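Local coordinates for uncharacterized protein Rv2277c (Mycobacterium tuberculosis, PDB 5VUG) that probably hydrolyses phosphodiester bonds, as expected of a glycerophosphodiester phosphodiesterase domain with a TIM-barrel fold, although its substrate is not established, at residues M12-R17 with A267-S272; D40-T45 with P118-F123; Q181-M186 with D236-Q241; A202-H207 with A227-E232. All coordinates share one frame; numbering follows the deposited sequence.

In the fold
From the N terminus, strand 12-16 enters the barrel first and pairs with strand 267-270 near the chain's end, so contact 1 joins first strand to last and encloses the other three. Contact 2 closes a smaller loop inside it, setting strand 41-48 beside strand 121-125; strand 41-48 also borders strand 12-16, which places contacts 1 and 2 side by side in one sheet. Later, in series with contact 2, contact 3 joins helices 176-189 and 232-239 outside the barrel. Contact 4 nests within contact 3, tying strand 201-205 to the loop at 228-231, and the two touch through Leu-183, Phe-204 and Leu-229. Both also reach the second subunit.

Contact 1 (M12-R17 with A267-S272); sequences MIVAHR and AVLVDS
His-16 and Asp-271 run alongside each other in the same direction, and His-16 ND1 donates to Asp-271 OD1 at 2.8 Å. The acceptor sits close to the imidazole plane and is met on its syn side, the donor 26° out of the carboxylate plane; with ring and carboxylate planes only 16° apart, the bond helps to fix the rotation of the ring. CG of the histidine stands anti to the backbone N (chi1 -175°), which carries the ring over towards segment 267-272. There Leu-269 runs obliquely past it, its CD2 3.7 Å from His-16 CD2 and its CD1 3.6 Å from His-16 CA. The other ring nitrogen, NE2, is held by a bound glycerol, probably from the crystallisation liquor. Behind this pair the two strands run parallel, joined by four backbone hydrogen bonds, from Val-268 N to Met-12 O at one end to His-16 N to Val-270 O at the other. On one face of the sheet Val-14 CG1 meets Leu-269 CD1 at 3.7 Å, with Met-12 CB against Ala-267 CB further back. On the other, Ile-13 CD1 touches Val-268 CG2 at 3.6 Å while Ile-13 CG2 reaches Val-270 CG2. The Val-14 and Leu-269 face looks onto Met-247 and Trp-43 of strands 245-249 and 41-48, whereas Ile-13 and Val-270 pack against Ala-276 of helix 273-277, leaving first and last strands between barrel interior and helical layer.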
# COMPACT_ATOMS: atom_id res chain seq x y z
N MSE A 12 13.91 -1.11 24.85
CA MSE A 12 13.17 -1.70 25.96
C MSE A 12 12.57 -3.04 25.53
O MSE A 12 11.99 -3.14 24.44
CB MSE A 12 12.01 -0.80 26.39
CG MSE A 12 12.43 0.45 27.14
SE MSE A 12 10.95 1.71 27.12
CE MSE A 12 9.56 0.54 27.86
N ILE A 13 12.67 -4.04 26.40
CA ILE A 13 12.01 -5.32 26.16
C ILE A 13 10.63 -5.28 26.81
O ILE A 13 10.52 -5.18 28.04
CB ILE A 13 12.83 -6.49 26.72
CG1 ILE A 13 14.25 -6.49 26.14
CG2 ILE A 13 12.11 -7.82 26.45
CD1 ILE A 13 14.31 -6.57 24.63
N VAL A 14 9.58 -5.38 26.00
CA VAL A 14 8.20 -5.29 26.49
C VAL A 14 7.54 -6.65 26.31
O VAL A 14 7.50 -7.19 25.20
CB VAL A 14 7.41 -4.18 25.77
CG1 VAL A 14 5.97 -4.12 26.29
CG2 VAL A 14 8.09 -2.82 25.95
N ALA A 15 7.01 -7.21 27.41
CA ALA A 15 6.42 -8.56 27.37
C ALA A 15 5.02 -8.50 26.77
O ALA A 15 4.09 -7.96 27.38
CB ALA A 15 6.38 -9.16 28.78
N HIS A 16 4.86 -9.11 25.59
CA HIS A 16 3.58 -9.07 24.88
C HIS A 16 2.56 -9.98 25.54
O HIS A 16 2.74 -11.20 25.58
CB HIS A 16 3.81 -9.52 23.44
CG HIS A 16 2.60 -9.40 22.57
ND1 HIS A 16 2.26 -10.35 21.64
CD2 HIS A 16 1.65 -8.44 22.49
CE1 HIS A 16 1.15 -9.99 21.02
NE2 HIS A 16 0.76 -8.83 21.52
N ARG A 17 1.45 -9.40 26.02
CA ARG A 17 0.45 -10.13 26.80
C ARG A 17 1.09 -10.83 27.99
O ARG A 17 0.73 -11.95 28.36
CB ARG A 17 -0.35 -11.13 25.95
CG ARG A 17 -0.78 -10.63 24.58
CD ARG A 17 -1.46 -11.76 23.84
NE ARG A 17 -1.65 -11.47 22.43
CZ ARG A 17 -1.72 -12.40 21.49
NH1 ARG A 17 -1.89 -12.04 20.23
NH2 ARG A 17 -1.63 -13.68 21.81
N ALA A 267 11.54 0.51 21.87
CA ALA A 267 11.04 -0.69 22.51
C ALA A 267 10.74 -1.75 21.46
O ALA A 267 10.48 -1.44 20.29
CB ALA A 267 9.74 -0.38 23.28
N VAL A 268 10.79 -3.01 21.89
CA VAL A 268 10.37 -4.16 21.09
C VAL A 268 9.37 -4.99 21.89
O VAL A 268 9.53 -5.18 23.10
CB VAL A 268 11.55 -5.04 20.64
CG1 VAL A 268 12.43 -4.28 19.66
CG2 VAL A 268 12.38 -5.53 21.83
N LEU A 269 8.33 -5.47 21.21
CA LEU A 269 7.24 -6.21 21.84
C LEU A 269 7.46 -7.69 21.55
O LEU A 269 7.37 -8.12 20.40
CB LEU A 269 5.91 -5.72 21.26
CG LEU A 269 4.60 -6.18 21.91
CD1 LEU A 269 4.60 -5.92 23.41
CD2 LEU A 269 3.43 -5.45 21.25
N VAL A 270 7.73 -8.48 22.60
CA VAL A 270 8.22 -9.85 22.47
C VAL A 270 7.28 -10.85 23.14
O VAL A 270 6.79 -10.63 24.25
CB VAL A 270 9.66 -10.00 23.00
CG1 VAL A 270 10.60 -9.00 22.31
CG2 VAL A 270 9.73 -9.86 24.53
N ASP A 271 7.06 -11.99 22.47
CA ASP A 271 6.25 -13.06 23.05
C ASP A 271 7.01 -13.87 24.08
O ASP A 271 6.38 -14.52 24.93
CB ASP A 271 5.74 -14.02 21.97
CG ASP A 271 4.65 -13.41 21.10
OD1 ASP A 271 4.35 -12.21 21.24
OD2 ASP A 271 4.07 -14.15 20.27
N SER A 272 8.34 -13.87 24.03
CA SER A 272 9.14 -14.67 24.96
C SER A 272 10.19 -13.81 25.65
O SER A 272 11.31 -13.67 25.16
CB SER A 272 9.82 -15.84 24.25
OG SER A 272 10.61 -16.58 25.16

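Contact 2 (D40-T45 with P118-F123); sequences DGMWLT and PDMTLF. With CA (calcium ion), chain B.
The side chains of Trp-43 and Phe-123 cross at about a right angle, the indole extending past the start of the phenylalanine side chain so that Trp-43 CE3 rests 3.4 Å from Phe-123 CB. The carbonyl oxygen of Phe-123 lies over one indole face, offset towards the rim. The first torsions differ, Trp-43 CG being anti to its own backbone N (chi1 179°) and Phe-123 CG anti to its carbonyl carbon (chi1 -62°), which brings the indole to the CB end of Phe-123. On the other face of the sheet the selenomethionines Met-42 and Met-120 approach at a slant, CE of Met-42 standing 3.7 Å from SE of Met-120. Met-42 CB is also packed against Leu-122 CD2, at 3.8 Å. Between the two faces, three backbone hydrogen bonds hold the strands in parallel register, beginning with Met-42 N to Thr-121 O at 2.9 Å. Just before strand 121-125 a calcium ion takes the backbone oxygen of Asp-119 at 2.3 Å and two waters, one of which accepts from Thr-121 N. With Trp-43 turned to Val-14 and Met-247 of other strands, and Met-42 to helix 28-36, this is the parallel strand pairing of a TIM barrel: one face lines the interior, the other carries the helices.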
# COMPACT_ATOMS: atom_id res chain seq x y z
N ASP A 40 11.45 -4.61 30.58
CA ASP A 40 11.38 -3.18 30.85
C ASP A 40 9.97 -2.62 30.73
O ASP A 40 9.74 -1.45 31.07
CB ASP A 40 12.27 -2.42 29.86
CG ASP A 40 13.69 -2.94 29.85
OD1 ASP A 40 14.40 -2.76 30.87
OD2 ASP A 40 14.09 -3.57 28.85
N GLY A 41 9.03 -3.40 30.22
CA GLY A 41 7.66 -2.94 30.09
C GLY A 41 6.75 -4.14 30.02
O GLY A 41 7.20 -5.25 29.70
N MSE A 42 5.48 -3.91 30.32
CA MSE A 42 4.48 -4.97 30.42
C MSE A 42 3.27 -4.59 29.56
O MSE A 42 2.60 -3.59 29.81
CB MSE A 42 4.06 -5.13 31.90
CG MSE A 42 3.24 -6.37 32.21
SE MSE A 42 4.29 -8.02 32.06
CE MSE A 42 5.65 -7.69 33.42
N TRP A 43 2.99 -5.40 28.54
CA TRP A 43 1.87 -5.15 27.63
C TRP A 43 0.74 -6.11 28.00
O TRP A 43 0.92 -7.33 27.95
CB TRP A 43 2.32 -5.40 26.18
CG TRP A 43 1.25 -5.21 25.13
CD1 TRP A 43 0.16 -6.02 24.90
CD2 TRP A 43 1.19 -4.16 24.16
NE1 TRP A 43 -0.58 -5.52 23.85
CE2 TRP A 43 0.02 -4.38 23.38
CE3 TRP A 43 1.99 -3.05 23.88
CZ2 TRP A 43 -0.35 -3.52 22.35
CZ3 TRP A 43 1.62 -2.20 22.85
CH2 TRP A 43 0.45 -2.44 22.10
N LEU A 44 -0.43 -5.57 28.34
CA LEU A 44 -1.53 -6.36 28.86
C LEU A 44 -2.80 -6.03 28.10
O LEU A 44 -3.03 -4.86 27.75
CB LEU A 44 -1.74 -6.03 30.35
CG LEU A 44 -0.53 -6.21 31.27
CD1 LEU A 44 -0.81 -5.66 32.66
CD2 LEU A 44 -0.10 -7.69 31.33
N THR A 45 -3.65 -7.03 27.84
CA THR A 45 -4.89 -6.81 27.10
C THR A 45 -6.04 -6.73 28.10
O THR A 45 -6.19 -7.62 28.93
CB THR A 45 -5.18 -7.94 26.11
OG1 THR A 45 -3.96 -8.44 25.56
CG2 THR A 45 -6.07 -7.41 25.00
N PRO A 118 7.15 -0.65 40.85
CA PRO A 118 6.67 0.73 40.67
C PRO A 118 7.30 1.45 39.49
O PRO A 118 6.73 2.43 39.00
CB PRO A 118 7.06 1.41 41.99
CG PRO A 118 8.17 0.55 42.54
CD PRO A 118 7.82 -0.84 42.14
N ASP A 119 8.45 0.98 39.00
CA ASP A 119 9.11 1.58 37.86
C ASP A 119 8.58 1.08 36.52
O ASP A 119 8.97 1.62 35.49
CB ASP A 119 10.58 1.19 37.89
CG ASP A 119 10.75 -0.30 37.90
OD1 ASP A 119 10.56 -0.92 38.97
OD2 ASP A 119 11.00 -0.87 36.82
N MSE A 120 7.74 0.06 36.50
CA MSE A 120 7.46 -0.55 35.20
C MSE A 120 6.32 0.06 34.40
O MSE A 120 5.19 0.20 34.88
CB MSE A 120 7.30 -2.05 35.27
CG MSE A 120 7.35 -2.68 33.87
SE MSE A 120 7.28 -4.47 34.11
CE MSE A 120 9.06 -4.70 34.82
N THR A 121 6.66 0.41 33.16
CA THR A 121 5.69 0.98 32.25
C THR A 121 4.73 -0.12 31.82
O THR A 121 5.15 -1.22 31.45
CB THR A 121 6.40 1.57 31.04
OG1 THR A 121 7.39 2.51 31.49
CG2 THR A 121 5.40 2.28 30.13
N LEU A 122 3.44 0.19 31.88
CA LEU A 122 2.38 -0.72 31.44
C LEU A 122 1.79 -0.18 30.15
O LEU A 122 1.45 1.01 30.05
CB LEU A 122 1.27 -0.77 32.50
CG LEU A 122 1.73 -1.03 33.94
CD1 LEU A 122 0.55 -1.06 34.88
CD2 LEU A 122 2.52 -2.34 34.00
N PHE A 123 1.65 -1.05 29.16
CA PHE A 123 0.94 -0.74 27.93
C PHE A 123 -0.35 -1.54 27.96
O PHE A 123 -0.32 -2.77 28.04
CB PHE A 123 1.80 -1.11 26.72
CG PHE A 123 3.09 -0.34 26.65
CD1 PHE A 123 3.14 0.91 26.02
CD2 PHE A 123 4.22 -0.81 27.30
CE1 PHE A 123 4.32 1.63 25.98
CE2 PHE A 123 5.41 -0.09 27.27
CZ PHE A 123 5.46 1.14 26.61
CA CA B . 9.81 2.59 33.56
O HOH W 1 9.47 0.55 32.39
O HOH W 2 11.74 1.36 34.47

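Contact 3 (Q181-M186 with D236-Q241); sequences QRLFNM and DCFRSQ
Arg-182 lays its aliphatic stem over one face of the Phe-238 ring, and its guanidinium stands on edge above that face with NH1 lowest. Its CD is 4.0 Å from the ring centroid in a CH-pi contact, and CZ follows at 4.6 Å, 20° off the ring normal, as a cation-pi pair. The guanidinium and ring planes are 84° apart, and NH1 dips to 3.1 Å from Phe-238 CE2. A bend at chi3 (-63°) turns the group at CD. All three nitrogens have partners outside, NE with Pro-194 O, NH2 with Gln-195 O and NH1 in a salt bridge with Glu-174; these three partners hold the group in place, and Glu-174 probably offsets its charge. The Leu-183 side chain crosses that of Phe-238 at about a right angle, CD2 being 3.6 Å from Phe-238 CE1. Beside these groups Cys-237 turns its sulfur towards helix 176-189, where it packs between two side chains: SG lies 3.6 Å from Arg-182 CD and 3.8 Å from CG of the selenomethionine Met-186. That sulfur is bonded to Cys-192, a residue shortly beyond the end of helix 176-189, and the disulfide thus fastens the connection after one helix covalently to the other. Phe-238 also meets Ala-202 of strand 201-205. Helices packed on each other and on a strand are characteristic of the outer layer of an alpha/beta barrel, here reinforced by a disulfide.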
# COMPACT_ATOMS: atom_id res chain seq x y z
N GLN A 181 -0.53 5.94 8.72
CA GLN A 181 -0.45 6.94 7.66
C GLN A 181 0.96 7.51 7.55
O GLN A 181 1.50 7.64 6.45
CB GLN A 181 -1.45 8.06 7.95
CG GLN A 181 -1.48 9.11 6.86
CD GLN A 181 -2.17 8.60 5.62
OE1 GLN A 181 -3.36 8.27 5.65
NE2 GLN A 181 -1.43 8.52 4.53
N ARG A 182 1.57 7.86 8.69
CA ARG A 182 2.90 8.43 8.65
C ARG A 182 3.92 7.42 8.14
O ARG A 182 4.79 7.77 7.33
CB ARG A 182 3.30 8.96 10.04
CG ARG A 182 4.45 9.96 9.97
CD ARG A 182 4.90 10.49 11.33
NE ARG A 182 3.87 11.24 12.05
CZ ARG A 182 3.15 10.75 13.06
NH1 ARG A 182 3.35 9.49 13.46
NH2 ARG A 182 2.25 11.50 13.66
N LEU A 183 3.81 6.16 8.56
CA LEU A 183 4.74 5.14 8.11
C LEU A 183 4.61 4.89 6.62
O LEU A 183 5.62 4.73 5.92
CB LEU A 183 4.50 3.83 8.86
CG LEU A 183 5.00 3.80 10.30
CD1 LEU A 183 4.45 2.55 10.97
CD2 LEU A 183 6.54 3.85 10.36
N PHE A 184 3.38 4.83 6.11
CA PHE A 184 3.20 4.58 4.69
C PHE A 184 3.57 5.80 3.84
O PHE A 184 4.10 5.64 2.73
CB PHE A 184 1.81 4.03 4.38
CG PHE A 184 1.72 2.53 4.55
CD1 PHE A 184 2.23 1.69 3.57
CD2 PHE A 184 1.17 1.97 5.70
CE1 PHE A 184 2.18 0.31 3.72
CE2 PHE A 184 1.12 0.59 5.86
CZ PHE A 184 1.62 -0.24 4.86
N ASN A 185 3.31 7.01 4.33
CA ASN A 185 3.82 8.18 3.61
C ASN A 185 5.34 8.14 3.52
O ASN A 185 5.91 8.38 2.45
CB ASN A 185 3.34 9.48 4.27
CG ASN A 185 1.97 9.93 3.77
OD1 ASN A 185 1.58 9.65 2.64
ND2 ASN A 185 1.23 10.63 4.63
N MSE A 186 6.01 7.84 4.62
CA MSE A 186 7.47 7.75 4.55
C MSE A 186 7.94 6.68 3.56
O MSE A 186 8.83 6.94 2.73
CB MSE A 186 8.09 7.56 5.94
CG MSE A 186 8.09 8.82 6.77
SE MSE A 186 9.31 10.16 6.02
CE MSE A 186 10.96 9.14 6.17
N ASP A 236 13.57 8.35 12.44
CA ASP A 236 13.94 9.75 12.57
C ASP A 236 12.75 10.67 12.32
O ASP A 236 12.60 11.69 13.01
CB ASP A 236 15.09 10.09 11.62
CG ASP A 236 15.37 11.59 11.56
OD1 ASP A 236 14.76 12.30 10.72
OD2 ASP A 236 16.19 12.07 12.37
N CYS A 237 11.92 10.35 11.33
CA CYS A 237 10.70 11.13 11.10
C CYS A 237 9.83 11.18 12.36
O CYS A 237 9.37 12.26 12.77
CB CYS A 237 9.93 10.56 9.91
SG CYS A 237 8.17 10.99 9.85
N PHE A 238 9.61 10.03 13.00
CA PHE A 238 8.77 10.01 14.20
C PHE A 238 9.41 10.77 15.36
O PHE A 238 8.72 11.52 16.06
CB PHE A 238 8.50 8.56 14.63
CG PHE A 238 7.31 7.93 13.94
CD1 PHE A 238 7.33 7.68 12.58
CD2 PHE A 238 6.18 7.58 14.66
CE1 PHE A 238 6.24 7.09 11.95
CE2 PHE A 238 5.08 6.98 14.05
CZ PHE A 238 5.11 6.74 12.69
N ARG A 239 10.72 10.62 15.55
CA ARG A 239 11.33 10.99 16.82
C ARG A 239 12.04 12.34 16.83
O ARG A 239 12.22 12.91 17.91
CB ARG A 239 12.33 9.91 17.25
CG ARG A 239 11.64 8.66 17.73
CD ARG A 239 12.54 7.94 18.69
NE ARG A 239 13.65 7.33 17.98
CZ ARG A 239 14.86 7.17 18.49
NH1 ARG A 239 15.81 6.60 17.77
NH2 ARG A 239 15.12 7.61 19.72
N SER A 240 12.47 12.85 15.68
CA SER A 240 13.34 14.02 15.68
C SER A 240 12.59 15.25 16.17
O SER A 240 11.57 15.64 15.59
CB SER A 240 13.91 14.25 14.28
OG SER A 240 14.78 15.37 14.30
N GLN A 241 13.10 15.86 17.24
CA GLN A 241 12.57 17.10 17.80
C GLN A 241 11.12 16.96 18.27
O GLN A 241 10.41 17.95 18.39
CB GLN A 241 12.72 18.29 16.85
CG GLN A 241 14.14 18.51 16.36
CD GLN A 241 15.13 18.63 17.51
OE1 GLN A 241 14.92 19.39 18.45
NE2 GLN A 241 16.22 17.87 17.44

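Contact 4 (A202-H207 with A227-E232); sequences AGFELH and AELWDE
Gly-203 begins the contact, its carbonyl carbon lying near the indole edge of Trp-230. Next, Phe-204 supplies the direct hydrogen bond: Trp-230 NE1 donates to Phe-204 O at 2.9 Å. The oxygen lies in the indole plane, yet the donor approaches from above the carbonyl plane, 49° out of it, so no lone pair is aimed at it. The Phe-204 ring itself slants across Leu-229, its CE2 3.6 Å from Leu-229 CD1. Glu-205 sends its carboxylate elsewhere, to Arg-176, but its backbone O accepts from a water that also donates to Ala-227 O and accepts from Leu-229 N. A second water spans Leu-206 O and Trp-230 N. These bridges supply polar links where the two segments form no regular strand pairing. The Leu-206 and Trp-230 side chains cross at about a right angle, CD1 of the leucine being 4.0 Å from Trp-230 CD1. Last comes His-207, whose ND1 is 3.6 Å from Glu-228 CG, while its NE2 bonds to Asp-256. Around this, strand 201-205 pairs with strand 245-249, Leu-183 of helix 176-189 packs on Phe-204, and Trp-230 touches Val-246 of strand 245-249 and Val-235 of helix 232-239, so the indole lies between strand and helix.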
# COMPACT_ATOMS: atom_id res chain seq x y z
N ALA A 202 4.13 5.45 19.72
CA ALA A 202 3.55 4.86 18.53
C ALA A 202 4.16 3.49 18.34
O ALA A 202 5.28 3.24 18.77
CB ALA A 202 3.85 5.71 17.28
N GLY A 203 3.41 2.58 17.71
CA GLY A 203 3.90 1.24 17.48
C GLY A 203 3.37 0.64 16.19
O GLY A 203 2.32 1.05 15.68
N PHE A 204 4.12 -0.32 15.65
CA PHE A 204 3.68 -1.03 14.46
C PHE A 204 4.57 -2.25 14.29
O PHE A 204 5.73 -2.23 14.72
CB PHE A 204 3.75 -0.17 13.19
CG PHE A 204 2.70 -0.50 12.17
CD1 PHE A 204 1.40 -0.05 12.32
CD2 PHE A 204 3.02 -1.27 11.06
CE1 PHE A 204 0.43 -0.35 11.38
CE2 PHE A 204 2.05 -1.58 10.11
CZ PHE A 204 0.75 -1.11 10.27
N GLU A 205 4.03 -3.29 13.65
CA GLU A 205 4.78 -4.50 13.34
C GLU A 205 6.00 -4.20 12.48
O GLU A 205 5.98 -3.30 11.62
CB GLU A 205 3.89 -5.48 12.56
CG GLU A 205 2.90 -6.28 13.39
CD GLU A 205 1.67 -5.50 13.85
OE1 GLU A 205 1.51 -4.32 13.47
OE2 GLU A 205 0.86 -6.08 14.60
N LEU A 206 7.07 -4.98 12.69
CA LEU A 206 8.24 -4.91 11.82
C LEU A 206 7.94 -5.44 10.43
O LEU A 206 8.57 -5.00 9.45
CB LEU A 206 9.40 -5.72 12.42
CG LEU A 206 10.47 -4.97 13.20
CD1 LEU A 206 9.85 -4.07 14.24
CD2 LEU A 206 11.45 -5.96 13.83
N HIS A 207 7.02 -6.40 10.32
CA HIS A 207 6.57 -6.96 9.05
C HIS A 207 5.06 -7.05 9.11
O HIS A 207 4.51 -7.59 10.06
CB HIS A 207 7.09 -8.38 8.87
CG HIS A 207 8.54 -8.53 9.18
ND1 HIS A 207 9.53 -8.39 8.23
CD2 HIS A 207 9.18 -8.82 10.34
CE1 HIS A 207 10.71 -8.58 8.79
NE2 HIS A 207 10.52 -8.84 10.07
N ALA A 227 4.87 -5.34 4.19
CA ALA A 227 5.48 -4.04 4.41
C ALA A 227 6.43 -4.09 5.61
O ALA A 227 6.05 -4.56 6.69
CB ALA A 227 4.41 -2.99 4.67
N GLU A 228 7.66 -3.61 5.41
CA GLU A 228 8.64 -3.44 6.48
C GLU A 228 8.86 -1.93 6.64
O GLU A 228 9.66 -1.32 5.93
CB GLU A 228 9.92 -4.18 6.11
CG GLU A 228 9.68 -5.67 5.89
CD GLU A 228 10.93 -6.43 5.47
OE1 GLU A 228 12.05 -5.92 5.68
OE2 GLU A 228 10.79 -7.55 4.95
N LEU A 229 8.14 -1.33 7.59
CA LEU A 229 7.96 0.11 7.62
C LEU A 229 8.93 0.86 8.52
O LEU A 229 9.05 2.08 8.39
CB LEU A 229 6.53 0.46 8.05
CG LEU A 229 5.48 -0.02 7.04
CD1 LEU A 229 4.10 0.08 7.67
CD2 LEU A 229 5.55 0.78 5.74
N TRP A 230 9.61 0.17 9.44
CA TRP A 230 10.55 0.81 10.34
C TRP A 230 11.95 0.71 9.75
O TRP A 230 12.47 -0.40 9.55
CB TRP A 230 10.53 0.14 11.72
CG TRP A 230 9.28 0.36 12.54
CD1 TRP A 230 8.40 -0.60 12.96
CD2 TRP A 230 8.78 1.61 13.05
NE1 TRP A 230 7.39 -0.03 13.71
CE2 TRP A 230 7.60 1.33 13.77
CE3 TRP A 230 9.22 2.94 12.97
CZ2 TRP A 230 6.85 2.33 14.40
CZ3 TRP A 230 8.47 3.93 13.59
CH2 TRP A 230 7.30 3.62 14.30
N ASP A 231 12.56 1.86 9.49
CA ASP A 231 13.95 1.98 9.07
C ASP A 231 14.51 3.25 9.70
O ASP A 231 13.81 3.97 10.41
CB ASP A 231 14.10 1.91 7.53
CG ASP A 231 13.22 2.91 6.79
OD1 ASP A 231 12.94 4.01 7.31
OD2 ASP A 231 12.81 2.59 5.66
N GLU A 232 15.80 3.53 9.45
CA GLU A 232 16.40 4.71 10.05
C GLU A 232 15.62 5.97 9.70
O GLU A 232 15.37 6.82 10.56
CB GLU A 232 17.87 4.85 9.65
CG GLU A 232 18.63 5.82 10.54
CD GLU A 232 20.07 6.04 10.10
OE1 GLU A 232 20.56 7.19 10.20
OE2 GLU A 232 20.71 5.06 9.66
O HOH W 3 6.02 -2.77 8.90
O HOH W 4 10.14 -2.70 9.76